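Local coordinates for protein peptidyl-prolyl cis-trans isomerase cyclophilin-type (Toxoplasma gondii, PDB 3BO7) that probably catalyses the cis-trans isomerisation of peptide bonds preceding proline, as a cyclophilin-type rotamase thought to speed protein folding, at residues 31-35 with 171-176; 26-30 with 92-97. All blocks are in the same frame, centred on the assembly; numbering follows the deposited sequence.

Contact 1: 31-35 with 171-176; sequences CDSFL and VFKNPF
Residues 31-35 of helix 28-39 are met by the loop that follows strand 166-171, which brings the CA of Phe176 to 6.8 Å from that of Asp32 and the CA of Asn174 to 7.0 Å from that of Leu35. That outermost strand belongs to the antiparallel cyclophilin sheet, in this family a barrel with helices covering its ends, and the contact ties its continuation to one of them. The Phe176 ring lies on the helix surface: Asp32 CB sits over its face, a CH-pi contact 4.1 Å from the ring centroid, and the carboxylate stacks nearly flat on it, planes 17° apart. Asp32 CG is anti to the backbone N (chi1 -160°), which swings the carboxylate over the ring while OD2 salt-bridges Arg36. At the ring's edge stand Cys31 CB and Leu35 CD1. Leucine suits its place by dividing its branches: CD2 packs 3.8 Å from Val171 CG1, and CD1 lies 3.5 Å from Asn174 OD1. That oxygen accepts from Phe176 N at 2.8 Å, closing an Asx turn. Direct contacts are van der Waals and CH-pi, while one water joins Asp32 OD1 to Asn174 ND2: this suits a place where buried Cys31 and Leu35 meet more exposed Asp32.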
# COMPACT_ATOMS: atom_id res chain seq x y z
N CYS A 31 -3.58 -9.77 -1.68
CA CYS A 31 -2.27 -10.01 -2.30
C CYS A 31 -2.44 -10.29 -3.78
O CYS A 31 -1.73 -9.71 -4.61
CB CYS A 31 -1.56 -11.16 -1.62
SG CYS A 31 -1.11 -10.78 0.06
N ASP A 32 -3.39 -11.15 -4.10
CA ASP A 32 -3.73 -11.47 -5.49
C ASP A 32 -4.11 -10.23 -6.30
O ASP A 32 -3.53 -9.98 -7.36
CB ASP A 32 -4.86 -12.49 -5.53
CG ASP A 32 -4.92 -13.22 -6.84
OD1 ASP A 32 -4.07 -12.96 -7.72
OD2 ASP A 32 -5.83 -14.07 -6.99
N SER A 33 -5.05 -9.46 -5.79
CA SER A 33 -5.46 -8.20 -6.42
C SER A 33 -4.25 -7.32 -6.71
O SER A 33 -4.11 -6.80 -7.83
CB SER A 33 -6.45 -7.45 -5.53
OG SER A 33 -6.78 -6.19 -6.11
N PHE A 34 -3.40 -7.15 -5.70
CA PHE A 34 -2.26 -6.24 -5.77
C PHE A 34 -1.30 -6.68 -6.87
O PHE A 34 -0.83 -5.86 -7.67
CB PHE A 34 -1.56 -6.19 -4.41
CG PHE A 34 -0.55 -5.07 -4.28
CD1 PHE A 34 -0.94 -3.80 -3.85
CD2 PHE A 34 0.79 -5.28 -4.57
CE1 PHE A 34 -0.01 -2.76 -3.72
CE2 PHE A 34 1.73 -4.24 -4.45
CZ PHE A 34 1.32 -2.98 -4.03
N LEU A 35 -1.02 -7.99 -6.91
CA LEU A 35 -0.10 -8.60 -7.86
C LEU A 35 -0.67 -8.58 -9.27
O LEU A 35 0.06 -8.36 -10.23
CB LEU A 35 0.31 -10.02 -7.42
CG LEU A 35 1.18 -10.10 -6.15
CD1 LEU A 35 1.22 -11.50 -5.56
CD2 LEU A 35 2.60 -9.59 -6.38
N VAL A 171 8.28 -7.60 -9.15
CA VAL A 171 7.77 -8.77 -8.45
C VAL A 171 8.78 -9.92 -8.58
O VAL A 171 9.11 -10.33 -9.69
CB VAL A 171 6.36 -9.18 -8.94
CG1 VAL A 171 5.87 -10.40 -8.18
CG2 VAL A 171 5.38 -8.02 -8.78
N PHE A 172 9.26 -10.40 -7.44
CA PHE A 172 10.24 -11.48 -7.39
C PHE A 172 9.59 -12.83 -7.16
O PHE A 172 10.20 -13.87 -7.39
CB PHE A 172 11.27 -11.23 -6.29
CG PHE A 172 12.17 -10.06 -6.55
CD1 PHE A 172 13.32 -10.21 -7.32
CD2 PHE A 172 11.86 -8.81 -6.04
CE1 PHE A 172 14.15 -9.11 -7.57
CE2 PHE A 172 12.69 -7.72 -6.27
CZ PHE A 172 13.82 -7.87 -7.04
N LYS A 173 8.35 -12.82 -6.66
CA LYS A 173 7.60 -14.05 -6.44
C LYS A 173 6.11 -13.78 -6.27
O LYS A 173 5.68 -13.07 -5.36
CB LYS A 173 8.13 -14.83 -5.23
CG LYS A 173 7.54 -16.22 -5.13
CD LYS A 173 7.79 -16.82 -3.78
CE LYS A 173 7.21 -18.22 -3.70
NZ LYS A 173 7.25 -18.69 -2.28
N ASN A 174 5.33 -14.37 -7.16
CA ASN A 174 3.89 -14.32 -7.06
C ASN A 174 3.40 -15.75 -6.92
O ASN A 174 3.49 -16.51 -7.86
CB ASN A 174 3.29 -13.64 -8.29
CG ASN A 174 1.82 -13.88 -8.42
OD1 ASN A 174 1.18 -14.40 -7.52
ND2 ASN A 174 1.27 -13.50 -9.56
N PRO A 175 2.88 -16.11 -5.73
CA PRO A 175 2.44 -17.49 -5.50
C PRO A 175 1.09 -17.88 -6.13
O PRO A 175 0.66 -19.02 -5.98
CB PRO A 175 2.39 -17.58 -3.97
CG PRO A 175 2.10 -16.17 -3.52
CD PRO A 175 2.69 -15.25 -4.55
N PHE A 176 0.44 -16.96 -6.84
CA PHE A 176 -0.84 -17.27 -7.51
C PHE A 176 -0.67 -17.48 -9.01
O PHE A 176 0.22 -18.22 -9.45
CB PHE A 176 -1.86 -16.15 -7.26
CG PHE A 176 -2.03 -15.80 -5.82
CD1 PHE A 176 -1.41 -14.67 -5.30
CD2 PHE A 176 -2.81 -16.59 -4.99
CE1 PHE A 176 -1.56 -14.33 -3.96
CE2 PHE A 176 -2.96 -16.27 -3.64
CZ PHE A 176 -2.34 -15.14 -3.13
O HOH W 1 -1.76 -12.79 -9.22

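Contact 2: 26-30 with 92-97. With SO4 (sulfate ion), chain I; EDO (1,2-ethanediol), chain N.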
# COMPACT_ATOMS: atom_id res chain seq x y z
N MET A 26 -2.44 -15.39 4.58
CA MET A 26 -3.43 -14.88 5.53
C MET A 26 -4.36 -13.84 4.90
O MET A 26 -5.47 -13.61 5.40
CB MET A 26 -2.74 -14.29 6.76
CG MET A 26 -2.09 -15.32 7.67
SD MET A 26 -1.14 -14.61 9.03
CE MET A 26 0.41 -14.19 8.25
N ALA A 27 -3.91 -13.21 3.82
CA ALA A 27 -4.73 -12.25 3.08
C ALA A 27 -4.62 -12.46 1.56
O ALA A 27 -4.22 -11.55 0.84
CB ALA A 27 -4.37 -10.80 3.48
N PRO A 28 -4.99 -13.67 1.08
CA PRO A 28 -4.85 -14.07 -0.33
C PRO A 28 -5.50 -13.13 -1.35
O PRO A 28 -4.88 -12.84 -2.38
CB PRO A 28 -5.52 -15.45 -0.38
CG PRO A 28 -6.31 -15.57 0.90
CD PRO A 28 -5.57 -14.76 1.89
N ARG A 29 -6.71 -12.66 -1.08
CA ARG A 29 -7.44 -11.83 -2.06
C ARG A 29 -6.78 -10.47 -2.27
O ARG A 29 -6.68 -9.99 -3.41
CB ARG A 29 -8.90 -11.67 -1.64
CG ARG A 29 -9.67 -12.97 -1.60
CD ARG A 29 -10.68 -13.05 -2.74
NE ARG A 29 -10.14 -13.65 -3.95
CZ ARG A 29 -10.67 -13.50 -5.16
NH1 ARG A 29 -11.75 -12.74 -5.34
NH2 ARG A 29 -10.10 -14.10 -6.21
N ALA A 30 -6.32 -9.87 -1.18
CA ALA A 30 -5.65 -8.57 -1.24
C ALA A 30 -4.29 -8.67 -1.93
O ALA A 30 -3.90 -7.78 -2.68
CB ALA A 30 -5.53 -7.96 0.16
N GLU A 92 -10.05 -8.95 4.87
CA GLU A 92 -9.43 -10.17 5.36
C GLU A 92 -8.61 -9.83 6.59
O GLU A 92 -7.62 -9.11 6.50
CB GLU A 92 -8.54 -10.80 4.30
CG GLU A 92 -9.25 -11.18 3.01
CD GLU A 92 -8.27 -11.45 1.89
OE1 GLU A 92 -7.63 -10.47 1.42
OE2 GLU A 92 -8.14 -12.62 1.49
N PHE A 93 -9.06 -10.36 7.72
CA PHE A 93 -8.43 -10.09 8.99
C PHE A 93 -7.87 -11.39 9.52
O PHE A 93 -8.30 -12.47 9.10
CB PHE A 93 -9.45 -9.48 9.97
CG PHE A 93 -10.17 -8.27 9.43
CD1 PHE A 93 -9.47 -7.22 8.85
CD2 PHE A 93 -11.57 -8.19 9.52
CE1 PHE A 93 -10.14 -6.10 8.34
CE2 PHE A 93 -12.25 -7.07 9.01
CZ PHE A 93 -11.53 -6.02 8.43
N ASP A 94 -6.90 -11.29 10.42
CA ASP A 94 -6.25 -12.43 11.03
C ASP A 94 -5.60 -11.91 12.29
O ASP A 94 -4.98 -10.85 12.28
CB ASP A 94 -5.20 -13.02 10.06
CG ASP A 94 -4.70 -14.40 10.49
OD1 ASP A 94 -4.13 -14.54 11.60
OD2 ASP A 94 -4.84 -15.34 9.68
N ASN A 95 -5.75 -12.64 13.40
CA ASN A 95 -5.28 -12.16 14.71
C ASN A 95 -3.78 -12.03 14.82
O ASN A 95 -3.28 -11.29 15.66
CB ASN A 95 -5.78 -13.07 15.84
CG ASN A 95 -7.29 -13.10 15.95
OD1 ASN A 95 -7.87 -14.17 16.16
ND2 ASN A 95 -7.93 -11.94 15.83
N ARG A 96 -3.07 -12.76 13.97
CA ARG A 96 -1.61 -12.71 13.94
C ARG A 96 -1.11 -11.50 13.16
O ARG A 96 0.08 -11.19 13.18
CB ARG A 96 -1.07 -14.00 13.33
CG ARG A 96 -1.42 -15.26 14.15
CD ARG A 96 -1.21 -16.53 13.33
NE ARG A 96 -2.25 -16.68 12.30
CZ ARG A 96 -2.27 -17.64 11.38
NH1 ARG A 96 -1.30 -18.56 11.35
NH2 ARG A 96 -3.25 -17.68 10.49
N LEU A 97 -2.04 -10.81 12.49
CA LEU A 97 -1.73 -9.60 11.73
C LEU A 97 -2.37 -8.36 12.35
O LEU A 97 -3.58 -8.13 12.25
CB LEU A 97 -2.16 -9.76 10.27
CG LEU A 97 -1.38 -10.77 9.43
CD1 LEU A 97 -1.96 -10.84 8.02
CD2 LEU A 97 0.10 -10.44 9.41
S SO4 I . -13.96 -11.24 -2.63
O1 SO4 I . -12.71 -11.16 -1.89
O2 SO4 I . -13.68 -11.21 -4.06
O3 SO4 I . -14.67 -12.48 -2.32
O4 SO4 I . -14.80 -10.11 -2.24
C1 EDO N . -10.81 -14.51 -9.77
O1 EDO N . -11.83 -13.71 -9.15
C2 EDO N . -11.04 -14.49 -11.28
O2 EDO N . -9.82 -14.79 -11.98
O HOH W 2 -8.31 -13.82 6.68
O HOH W 3 -6.22 -15.64 7.57
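At the start of helix 28-39 the Glu92 carboxylate accepts hydrogen bonds from two first-turn N-H groups, which have no carbonyl of their own helix to meet. Glu92 OE2 accepts from Arg29 N at 2.9 Å through its syn lone pair, and OE1 accepts from Ala30 N at 3.0 Å, also on the syn side. Glutamate suits this place: its chain, extended beyond CG, spans the gap, and the helix dipole would favour its negative charge. Ala27, at the N-cap position, has no side-chain acceptor, while Pro28, lacking an N-H, needs none. The Arg29 side chain leads away from 92-97; NH1 bonds O2 of a sulfate, probably from the crystallisation liquor, and the guanidinium makes a cation-pi contact with Phe83.

Just before the helix, Met26 lies across the 94-97 turn. Its SD rests over one face of the Arg96 guanidinium, 3.8 Å above the plane, and its CB meets Leu97 CD1 at 3.8 Å. Asp94 grips Arg96 in a side-on salt bridge, NE to OD1 near the guanidinium plane and NH2 to OD2 tilted from it, which limits the group's rotation. Asp94 OD1 also takes Arg96 N at 3.1 Å, an Asx turn within the type I turn. On the beta-sheet side, Ala27 and Ala30 pack on Phe136 of strand 135-141, Leu97 touches Ile135, and Thr134 accepts a bond from Glu92 N.

Both contacts use helix 28-39, contact 2 at its N-terminus and contact 1 on the turns that follow, and they touch where Phe176 CZ comes within 3.5 Å of Pro28 O. Each is partly buried, with centres about 15 Å apart. Contact 1 joins the helix to the loop after outermost strand 166-171 by packing, its polar groups bridged by water, with Leu35 also touching strands 7-13 and 16-22. Contact 2 joins it to the long connection between strands 56-59 and 104-107, combining direct hydrogen bonds at the helix start with Met26 packed on Leu97 and Arg96. Each loop holds an Asx turn, and the segments of the two contacts alternate along the chain.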